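Local coordinates for endoglucanase (Clostridium thermocellum, PDB 2YIK), which probably hydrolyses internal beta-1,4 linkages of cellulose, as a cellulase of glycosyl hydrolase family 9, at residues W207-E212 and D217-T222; A250-A255 and D280-A285; S276-D281 and F303-Y308. All blocks are in the same frame, centred on the assembly; numbering follows the deposited sequence.

Interaction 1: residues W207-E212 and D217-T222; sequences WFITKE and DIISAT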
loop_
_atom_site.group_PDB
_atom_site.type_symbol
_atom_site.label_atom_id
_atom_site.label_comp_id
_atom_site.label_asym_id
_atom_site.label_seq_id
_atom_site.Cartn_x
_atom_site.Cartn_y
_atom_site.Cartn_z
ATOM N N TRP A 207 10.950 -15.911 -2.003
ATOM C CA TRP A 207 11.794 -15.267 -3.003
ATOM C C TRP A 207 12.550 -14.134 -2.311
ATOM O O TRP A 207 11.966 -13.323 -1.580
ATOM C CB TRP A 207 10.941 -14.767 -4.182
ATOM C CG TRP A 207 9.948 -15.808 -4.701
ATOM C CD1 TRP A 207 8.812 -16.236 -4.075
ATOM C CD2 TRP A 207 10.002 -16.521 -5.952
ATOM N NE1 TRP A 207 8.154 -17.161 -4.851
ATOM C CE2 TRP A 207 8.860 -17.354 -6.007
ATOM C CE3 TRP A 207 10.900 -16.534 -7.025
ATOM C CZ2 TRP A 207 8.593 -18.193 -7.100
ATOM C CZ3 TRP A 207 10.632 -17.372 -8.116
ATOM C CH2 TRP A 207 9.486 -18.187 -8.139
ATOM N N PHE A 208 13.858 -14.096 -2.542
ATOM C CA PHE A 208 14.727 -13.130 -1.886
ATOM C C PHE A 208 15.517 -12.225 -2.807
ATOM O O PHE A 208 15.970 -12.655 -3.865
ATOM C CB PHE A 208 15.751 -13.866 -1.002
ATOM C CG PHE A 208 15.145 -14.681 0.110
ATOM C CD1 PHE A 208 14.374 -15.806 -0.163
ATOM C CD2 PHE A 208 15.363 -14.329 1.441
ATOM C CE1 PHE A 208 13.826 -16.563 0.866
ATOM C CE2 PHE A 208 14.818 -15.082 2.475
ATOM C CZ PHE A 208 14.050 -16.199 2.188
ATOM N N ILE A 209 15.686 -10.968 -2.397
ATOM C CA ILE A 209 16.509 -10.034 -3.158
ATOM C C ILE A 209 17.876 -10.128 -2.487
ATOM O O ILE A 209 17.989 -10.155 -1.258
ATOM C CB ILE A 209 16.016 -8.567 -3.097
ATOM C CG1 ILE A 209 14.777 -8.399 -3.972
ATOM C CG2 ILE A 209 17.102 -7.623 -3.626
ATOM C CD1 ILE A 209 13.538 -8.099 -3.192
ATOM N N THR A 210 18.902 -10.159 -3.321
ATOM C CA THR A 210 20.281 -10.308 -2.905
ATOM C C THR A 210 21.107 -9.271 -3.675
ATOM O O THR A 210 20.611 -8.683 -4.635
ATOM C CB THR A 210 20.684 -11.767 -3.253
ATOM O OG1 THR A 210 20.598 -12.582 -2.081
ATOM C CG2 THR A 210 22.026 -11.839 -3.873
ATOM N N LYS A 211 22.352 -9.037 -3.270
ATOM C CA LYS A 211 23.179 -8.071 -3.982
ATOM C C LYS A 211 23.552 -8.611 -5.368
ATOM O O LYS A 211 24.080 -7.880 -6.207
ATOM C CB LYS A 211 24.459 -7.777 -3.199
ATOM C CG LYS A 211 25.539 -8.852 -3.326
ATOM C CD LYS A 211 26.650 -8.648 -2.306
ATOM C CE LYS A 211 27.345 -7.310 -2.490
ATOM N NZ LYS A 211 28.427 -7.382 -3.527
ATOM N N GLU A 212 23.270 -9.889 -5.604
ATOM C CA GLU A 212 23.610 -10.524 -6.873
ATOM C C GLU A 212 22.712 -10.160 -8.059
ATOM O O GLU A 212 23.077 -10.404 -9.206
ATOM C CB GLU A 212 23.680 -12.041 -6.672
ATOM C CG GLU A 212 24.698 -12.404 -5.588
ATOM C CD GLU A 212 24.983 -13.884 -5.466
ATOM O OE1 GLU A 212 24.229 -14.701 -6.033
ATOM O OE2 GLU A 212 25.967 -14.236 -4.782
ATOM N N ASP A 217 13.340 -1.525 -6.916
ATOM C CA ASP A 217 11.967 -1.083 -6.729
ATOM C C ASP A 217 11.349 -1.610 -5.433
ATOM O O ASP A 217 10.831 -0.825 -4.637
ATOM C CB ASP A 217 11.107 -1.454 -7.950
ATOM C CG ASP A 217 11.067 -2.950 -8.215
ATOM O OD1 ASP A 217 12.073 -3.637 -7.927
ATOM O OD2 ASP A 217 10.030 -3.438 -8.724
ATOM N N ILE A 218 11.417 -2.919 -5.203
ATOM C CA ILE A 218 10.842 -3.491 -3.983
ATOM C C ILE A 218 11.608 -3.087 -2.723
ATOM O O ILE A 218 11.000 -2.823 -1.690
ATOM C CB ILE A 218 10.770 -5.049 -4.036
ATOM C CG1 ILE A 218 9.704 -5.508 -5.033
ATOM C CG2 ILE A 218 10.423 -5.605 -2.667
ATOM C CD1 ILE A 218 10.131 -5.371 -6.450
ATOM N N ILE A 219 12.936 -3.045 -2.803
ATOM C CA ILE A 219 13.755 -2.660 -1.652
ATOM C C ILE A 219 13.373 -1.240 -1.216
ATOM O O ILE A 219 13.148 -0.985 -0.034
ATOM C CB ILE A 219 15.285 -2.703 -1.978
ATOM C CG1 ILE A 219 15.806 -4.146 -2.048
ATOM C CG2 ILE A 219 16.071 -2.059 -0.848
ATOM C CD1 ILE A 219 14.873 -5.095 -2.700
ATOM N N SER A 220 13.282 -0.329 -2.182
ATOM C CA SER A 220 12.924 1.059 -1.905
ATOM C C SER A 220 11.485 1.209 -1.420
ATOM O O SER A 220 11.218 1.973 -0.495
ATOM C CB SER A 220 13.130 1.924 -3.151
ATOM O OG SER A 220 14.495 1.947 -3.526
ATOM N N ALA A 221 10.562 0.482 -2.046
ATOM C CA ALA A 221 9.162 0.558 -1.650
ATOM C C ALA A 221 9.052 0.155 -0.191
ATOM O O ALA A 221 8.308 0.769 0.575
ATOM C CB ALA A 221 8.304 -0.360 -2.521
ATOM N N THR A 222 9.817 -0.863 0.197
ATOM C CA THR A 222 9.801 -1.338 1.575
ATOM C C THR A 222 10.448 -0.338 2.531
ATOM O O THR A 222 9.925 -0.095 3.616
ATOM C CB THR A 222 10.511 -2.705 1.720
ATOM O OG1 THR A 222 9.918 -3.648 0.820
ATOM C CG2 THR A 222 10.362 -3.233 3.151
#

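Interaction 2: residues A250-A255 and D280-A285; sequences ALFDFA and DDYCWA. With CA (calcium ion), chain C.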
loop_
_atom_site.group_PDB
_atom_site.type_symbol
_atom_site.label_atom_id
_atom_site.label_comp_id
_atom_site.label_asym_id
_atom_site.label_seq_id
_atom_site.Cartn_x
_atom_site.Cartn_y
_atom_site.Cartn_z
ATOM N N ALA A 250 18.846 1.052 6.260
ATOM C CA ALA A 250 19.661 -0.067 5.794
ATOM C C ALA A 250 19.177 -0.541 4.432
ATOM O O ALA A 250 19.980 -0.794 3.533
ATOM C CB ALA A 250 19.603 -1.214 6.801
ATOM N N LEU A 251 17.864 -0.666 4.284
ATOM C CA LEU A 251 17.296 -1.091 3.015
ATOM C C LEU A 251 17.628 -0.047 1.948
ATOM O O LEU A 251 18.087 -0.396 0.857
ATOM C CB LEU A 251 15.781 -1.281 3.145
ATOM C CG LEU A 251 15.360 -2.554 3.886
ATOM C CD1 LEU A 251 13.913 -2.449 4.344
ATOM C CD2 LEU A 251 15.555 -3.757 2.969
ATOM N N PHE A 252 17.437 1.233 2.266
ATOM C CA PHE A 252 17.735 2.281 1.292
ATOM C C PHE A 252 19.203 2.250 0.888
ATOM O O PHE A 252 19.531 2.450 -0.283
ATOM C CB PHE A 252 17.413 3.676 1.832
ATOM C CG PHE A 252 17.557 4.769 0.796
ATOM C CD1 PHE A 252 16.500 5.082 -0.060
ATOM C CD2 PHE A 252 18.763 5.455 0.651
ATOM C CE1 PHE A 252 16.644 6.064 -1.051
ATOM C CE2 PHE A 252 18.917 6.434 -0.334
ATOM C CZ PHE A 252 17.855 6.740 -1.187
ATOM N N ASP A 253 20.087 2.002 1.852
ATOM C CA ASP A 253 21.513 1.953 1.560
ATOM C C ASP A 253 21.838 0.788 0.628
ATOM O O ASP A 253 22.718 0.887 -0.225
ATOM C CB ASP A 253 22.323 1.818 2.848
ATOM C CG ASP A 253 23.784 2.145 2.637
ATOM O OD1 ASP A 253 24.072 3.276 2.189
ATOM O OD2 ASP A 253 24.646 1.285 2.905
ATOM N N PHE A 254 21.123 -0.312 0.807
ATOM C CA PHE A 254 21.299 -1.492 -0.022
ATOM C C PHE A 254 20.860 -1.123 -1.447
ATOM O O PHE A 254 21.536 -1.452 -2.416
ATOM C CB PHE A 254 20.445 -2.636 0.542
ATOM C CG PHE A 254 20.443 -3.889 -0.296
ATOM C CD1 PHE A 254 19.581 -4.006 -1.386
ATOM C CD2 PHE A 254 21.279 -4.961 0.017
ATOM C CE1 PHE A 254 19.533 -5.182 -2.149
ATOM C CE2 PHE A 254 21.241 -6.147 -0.739
ATOM C CZ PHE A 254 20.367 -6.253 -1.829
ATOM N N ALA A 255 19.732 -0.430 -1.565
ATOM C CA ALA A 255 19.232 -0.025 -2.881
ATOM C C ALA A 255 20.192 0.964 -3.532
ATOM O O ALA A 255 20.489 0.871 -4.718
ATOM C CB ALA A 255 17.830 0.603 -2.757
ATOM N N ASP A 280 10.791 5.799 -9.085
ATOM C CA ASP A 280 9.746 6.420 -8.276
ATOM C C ASP A 280 9.780 5.879 -6.843
ATOM O O ASP A 280 9.675 6.649 -5.894
ATOM C CB ASP A 280 8.373 6.182 -8.897
ATOM C CG ASP A 280 8.100 4.727 -9.137
ATOM O OD1 ASP A 280 8.993 4.053 -9.688
ATOM O OD2 ASP A 280 6.994 4.263 -8.792
ATOM N N ASP A 281 9.926 4.565 -6.682
ATOM C CA ASP A 281 9.984 3.973 -5.343
ATOM C C ASP A 281 11.227 4.477 -4.602
ATOM O O ASP A 281 11.186 4.733 -3.395
ATOM C CB ASP A 281 10.067 2.449 -5.419
ATOM C CG ASP A 281 8.973 1.838 -6.275
ATOM O OD1 ASP A 281 7.795 1.838 -5.865
ATOM O OD2 ASP A 281 9.318 1.349 -7.364
ATOM N N TYR A 282 12.331 4.592 -5.336
ATOM C CA TYR A 282 13.591 5.061 -4.774
ATOM C C TYR A 282 13.407 6.484 -4.239
ATOM O O TYR A 282 13.776 6.778 -3.102
ATOM C CB TYR A 282 14.679 5.030 -5.856
ATOM C CG TYR A 282 16.086 5.261 -5.349
ATOM C CD1 TYR A 282 16.809 4.236 -4.733
ATOM C CD2 TYR A 282 16.691 6.512 -5.475
ATOM C CE1 TYR A 282 18.104 4.454 -4.254
ATOM C CE2 TYR A 282 17.980 6.743 -5.001
ATOM C CZ TYR A 282 18.681 5.712 -4.391
ATOM O OH TYR A 282 19.946 5.951 -3.904
ATOM N N CYS A 283 12.817 7.357 -5.056
ATOM C CA CYS A 283 12.587 8.746 -4.659
ATOM C C CYS A 283 11.575 8.866 -3.518
ATOM O O CYS A 283 11.721 9.713 -2.641
ATOM C CB CYS A 283 12.128 9.573 -5.867
ATOM S SG CYS A 283 13.442 9.805 -7.093
ATOM N N TRP A 284 10.564 8.002 -3.543
ATOM C CA TRP A 284 9.517 7.930 -2.521
ATOM C C TRP A 284 10.177 7.623 -1.159
ATOM O O TRP A 284 9.914 8.298 -0.169
ATOM C CB TRP A 284 8.529 6.832 -2.951
ATOM C CG TRP A 284 7.460 6.347 -1.992
ATOM C CD1 TRP A 284 7.284 5.057 -1.584
ATOM C CD2 TRP A 284 6.314 7.069 -1.508
ATOM N NE1 TRP A 284 6.105 4.919 -0.900
ATOM C CE2 TRP A 284 5.482 6.137 -0.843
ATOM C CE3 TRP A 284 5.893 8.403 -1.592
ATOM C CZ2 TRP A 284 4.267 6.495 -0.249
ATOM C CZ3 TRP A 284 4.677 8.763 -1.001
ATOM C CH2 TRP A 284 3.877 7.806 -0.346
ATOM N N ALA A 285 11.044 6.616 -1.129
ATOM C CA ALA A 285 11.754 6.246 0.097
ATOM C C ALA A 285 12.681 7.385 0.536
ATOM O O ALA A 285 12.722 7.750 1.712
ATOM C CB ALA A 285 12.564 4.980 -0.132
HETATM CA CA CA C . 7.846 1.767 -9.458
HETATM O O HOH W 1 5.954 1.318 -7.737
HETATM O O HOH W 2 7.093 -0.393 -10.674
#

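Interaction 3: residues S276-D281 and F303-Y308; sequences SKWQDD and FKYYDY. With CA (calcium ion), chain C.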
loop_
_atom_site.group_PDB
_atom_site.type_symbol
_atom_site.label_atom_id
_atom_site.label_comp_id
_atom_site.label_asym_id
_atom_site.label_seq_id
_atom_site.Cartn_x
_atom_site.Cartn_y
_atom_site.Cartn_z
ATOM N N SER A 276 7.223 -1.462 -13.663
ATOM C CA SER A 276 7.716 -0.568 -14.712
ATOM C C SER A 276 9.081 0.030 -14.385
ATOM O O SER A 276 9.977 0.024 -15.225
ATOM C CB SER A 276 6.727 0.569 -14.951
ATOM O OG SER A 276 5.478 0.049 -15.359
ATOM N N LYS A 277 9.246 0.558 -13.177
ATOM C CA LYS A 277 10.529 1.148 -12.818
ATOM C C LYS A 277 10.812 1.205 -11.328
ATOM O O LYS A 277 9.945 0.951 -10.504
ATOM C CB LYS A 277 10.649 2.558 -13.389
ATOM C CG LYS A 277 9.706 3.551 -12.756
ATOM C CD LYS A 277 8.289 3.354 -13.281
ATOM C CE LYS A 277 7.220 3.771 -12.260
ATOM N NZ LYS A 277 6.580 5.094 -12.565
ATOM N N TRP A 278 12.046 1.567 -11.001
ATOM C CA TRP A 278 12.479 1.658 -9.619
ATOM C C TRP A 278 12.687 3.093 -9.149
ATOM O O TRP A 278 12.681 3.354 -7.948
ATOM C CB TRP A 278 13.793 0.892 -9.435
ATOM C CG TRP A 278 14.927 1.426 -10.281
ATOM C CD1 TRP A 278 15.319 0.972 -11.513
ATOM C CD2 TRP A 278 15.807 2.516 -9.957
ATOM N NE1 TRP A 278 16.390 1.703 -11.967
ATOM C CE2 TRP A 278 16.715 2.646 -11.037
ATOM C CE3 TRP A 278 15.927 3.373 -8.856
ATOM C CZ2 TRP A 278 17.720 3.628 -11.053
ATOM C CZ3 TRP A 278 16.937 4.352 -8.876
ATOM C CH2 TRP A 278 17.822 4.459 -9.967
ATOM N N GLN A 279 12.864 4.019 -10.086
ATOM C CA GLN A 279 13.124 5.407 -9.717
ATOM C C GLN A 279 12.068 6.094 -8.858
ATOM O O GLN A 279 12.413 6.889 -7.984
ATOM C CB GLN A 279 13.427 6.252 -10.962
ATOM C CG GLN A 279 14.743 5.870 -11.635
ATOM C CD GLN A 279 14.575 4.830 -12.726
ATOM O OE1 GLN A 279 13.685 3.981 -12.671
ATOM N NE2 GLN A 279 15.445 4.889 -13.725
ATOM N N ASP A 280 10.791 5.799 -9.085
ATOM C CA ASP A 280 9.746 6.420 -8.276
ATOM C C ASP A 280 9.780 5.879 -6.843
ATOM O O ASP A 280 9.675 6.649 -5.894
ATOM C CB ASP A 280 8.373 6.182 -8.897
ATOM C CG ASP A 280 8.100 4.727 -9.137
ATOM O OD1 ASP A 280 8.993 4.053 -9.688
ATOM O OD2 ASP A 280 6.994 4.263 -8.792
ATOM N N ASP A 281 9.926 4.565 -6.682
ATOM C CA ASP A 281 9.984 3.973 -5.343
ATOM C C ASP A 281 11.227 4.477 -4.602
ATOM O O ASP A 281 11.186 4.733 -3.395
ATOM C CB ASP A 281 10.067 2.449 -5.419
ATOM C CG ASP A 281 8.973 1.838 -6.275
ATOM O OD1 ASP A 281 7.795 1.838 -5.865
ATOM O OD2 ASP A 281 9.318 1.349 -7.364
ATOM N N PHE A 303 16.381 14.253 -5.398
ATOM C CA PHE A 303 16.520 15.218 -6.478
ATOM C C PHE A 303 17.240 14.645 -7.692
ATOM O O PHE A 303 16.962 15.041 -8.816
ATOM C CB PHE A 303 17.253 16.477 -5.993
ATOM C CG PHE A 303 16.429 17.357 -5.080
ATOM C CD1 PHE A 303 15.060 17.144 -4.920
ATOM C CD2 PHE A 303 17.017 18.430 -4.416
ATOM C CE1 PHE A 303 14.284 17.987 -4.118
ATOM C CE2 PHE A 303 16.254 19.282 -3.613
ATOM C CZ PHE A 303 14.883 19.059 -3.462
ATOM N N LYS A 304 18.152 13.705 -7.464
ATOM C CA LYS A 304 18.904 13.083 -8.551
ATOM C C LYS A 304 18.016 12.287 -9.520
ATOM O O LYS A 304 18.262 12.272 -10.724
ATOM C CB LYS A 304 19.984 12.157 -7.970
ATOM C CG LYS A 304 20.949 11.543 -8.994
ATOM C CD LYS A 304 22.089 10.754 -8.310
ATOM C CE LYS A 304 22.866 11.629 -7.314
ATOM N NZ LYS A 304 24.001 10.916 -6.608
ATOM N N TYR A 305 16.974 11.646 -9.004
ATOM C CA TYR A 305 16.119 10.829 -9.855
ATOM C C TYR A 305 14.675 11.291 -10.027
ATOM O O TYR A 305 13.952 10.738 -10.848
ATOM C CB TYR A 305 16.134 9.386 -9.344
ATOM C CG TYR A 305 17.516 8.765 -9.311
ATOM C CD1 TYR A 305 18.137 8.325 -10.483
ATOM C CD2 TYR A 305 18.210 8.632 -8.107
ATOM C CE1 TYR A 305 19.419 7.764 -10.456
ATOM C CE2 TYR A 305 19.489 8.072 -8.065
ATOM C CZ TYR A 305 20.088 7.641 -9.242
ATOM O OH TYR A 305 21.348 7.084 -9.204
ATOM N N TYR A 306 14.262 12.304 -9.272
ATOM C CA TYR A 306 12.898 12.814 -9.354
ATOM C C TYR A 306 12.495 13.320 -10.742
ATOM O O TYR A 306 13.115 14.234 -11.290
ATOM C CB TYR A 306 12.689 13.929 -8.321
ATOM C CG TYR A 306 11.298 14.550 -8.321
ATOM C CD1 TYR A 306 10.152 13.750 -8.363
ATOM C CD2 TYR A 306 11.128 15.936 -8.236
ATOM C CE1 TYR A 306 8.869 14.316 -8.321
ATOM C CE2 TYR A 306 9.848 16.514 -8.191
ATOM C CZ TYR A 306 8.723 15.696 -8.236
ATOM O OH TYR A 306 7.453 16.244 -8.218
ATOM N N ASP A 307 11.452 12.712 -11.300
ATOM C CA ASP A 307 10.926 13.087 -12.613
ATOM C C ASP A 307 9.794 14.082 -12.354
ATOM O O ASP A 307 8.661 13.695 -12.073
ATOM C CB ASP A 307 10.395 11.836 -13.336
ATOM C CG ASP A 307 9.909 12.129 -14.759
ATOM O OD1 ASP A 307 9.849 13.318 -15.146
ATOM O OD2 ASP A 307 9.580 11.163 -15.485
ATOM N N TYR A 308 10.121 15.366 -12.437
ATOM C CA TYR A 308 9.164 16.445 -12.198
ATOM C C TYR A 308 7.980 16.386 -13.155
ATOM O O TYR A 308 6.909 16.906 -12.859
ATOM C CB TYR A 308 9.884 17.791 -12.349
ATOM C CG TYR A 308 9.076 19.025 -12.009
ATOM C CD1 TYR A 308 8.847 19.395 -10.683
ATOM C CD2 TYR A 308 8.582 19.853 -13.019
ATOM C CE1 TYR A 308 8.152 20.563 -10.373
ATOM C CE2 TYR A 308 7.887 21.015 -12.721
ATOM C CZ TYR A 308 7.678 21.366 -11.397
ATOM O OH TYR A 308 7.013 22.529 -11.094
HETATM CA CA CA C . 7.846 1.767 -9.458
HETATM O O HOH W 2 7.093 -0.393 -10.674
HETATM O O HOH W 1 5.954 1.318 -7.737
#

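Interaction 1: residues W207-E212 and D217-T222
I209 of strand 206-209 meets I219 on the first turns of helix 216-233, and the I219 CD1 methyl is touched by the I209 side chain all the way from CB to its tip, with I218 CG2 as a lesser partner. Starting at I209 CB, the branch point already lies 3.7 Å from I219 CD1. One step out, I209 CG1 is 3.5 Å from I219 CD1. The other branch, I209 CG2, anti to the backbone N, rests against both I219 CD1 and I219 CG1, the latter at 4.0 Å. At the tip, I209 CD1 comes to 3.3 Å from I219 CD1, tighter than usual for two methyl carbons. The I209 side chain thus curls round a single methyl, with a chi2 of 113° that lies off the staggered positions. I209 CD1 also reaches the side of I218, where it is 4.0 Å from I218 CG2. No hydrogen bond crosses between the segments; on the helix, I218 O accepts from both T222 N and T222 OG1, which approach from opposite faces of its carbonyl plane. The contact is buried hydrophobic packing of a short sheet against a helix. Strand 206-209 pairs antiparallel with strand 177-184, I209 bonding through its backbone to F180, while the helix lies between this sheet and helices 124-140 and 279-293, with A221 packed on L125 and A128 and S220 on D281 and Y282.

Interaction 2: residues A250-A255 and D280-A285
Two helices of the mainly helical family 9 catalytic domain, 238-257 and 279-293, pack here through an offset aromatic stack of F252 on Y282. The ring centroids are 4.7 Å apart and the planes are inclined by 29°. F252 CZ comes over one face of the tyrosine, 3.5 Å from Y282 CZ, and F252 CE1 lies above the same face, displaced toward the rim. Both rings are carried across by CG atoms set anti to the backbone N (chi1 -173° for F252), and the two side chains cross at about a right angle. The local helix axes run closer to antiparallel than parallel, at 141°, and are 11.1 Å apart, a spacing that these rings bridge. Family 9 catalytic domains are built on an (alpha/alpha)6 barrel, and this contact is consistent with packing between its helices. Two alanines fit around the stack: A285 CB sits at the F252 edge, 3.9 Å from F252 CD1, and A255 CB is 4.1 Å from Y282 CE1. Y282 OH hydrogen-bonds E301, while F252 also meets Y298 edge-to-face. Just before Y282 on the same helix, D280 grips a calcium ion with both carboxylate oxygens and D281 adds OD2, while D281 OD1 takes a 2.7 Å hydrogen bond from water 1, itself a calcium ligand.

Interaction 3: residues S276-D281 and F303-Y308
The start of helix 279-293 passes the end of helix 296-305, nearest at Q279 and Y305, whose CA atoms are 6.2 Å apart, and the chain leaves helical geometry at Y306. The two helices follow each other in the chain, so this is a helical hairpin in the family 9 catalytic domain, closed at its open end by an edge-to-face aromatic pair. W278, the residue just before the first helix, presents the edge of its six-membered ring to the face of Y305, with centroids 5.2 Å apart and planes at 67°. The touching atom is W278 CH2, which stands above the Y305 face toward its rim, 3.7 Å from Y305 CE1. With W278 CG set between its own N and carbonyl carbon (chi1 61°), the indole swings toward 303-308 and brings CH2 to the tyrosine, although the bond to CB does not point there. K304 CG lies over the opposite face of Y305, so the ring is held between a tryptophan edge and an aliphatic chain. Q279 adds a looser contact through CG, 4.3 Å from Y305 CD1, while its CD sits over a face of the W278 indole. Y282 completes the cluster, meeting both W278 and Y305. Behind W278 the chain enters the calcium site. K277 contributes its carbonyl rather than its side chain: the lysine bends back, and K277 NZ pairs with D320 and lies a long 3.9 Å from D280 OD2. The K277 O to calcium distance is 2.5 Å.

Overall arrangement
Along the chain interaction 1 comes first, with helix 216-233; helix 238-257 follows and brings in interaction 2, and interaction 3 begins at S276, just ahead of helix 279-293, overlapping interaction 2 at D280 and D281. Interactions 2 and 3 share that helix and the calcium ion, and their centres lie about 10 Å apart; that of interaction 1 is about 10 Å from interaction 2 and 16 Å from interaction 3. Helix 216-233 touches residues of both other interactions: I219 CG2 packs on L251 O, S220 on D281 and A285, and D217 on K277 and W278. Strand, four helices and calcium site therefore form one continuously packed region of the catalytic domain, away from the predicted active-site H451.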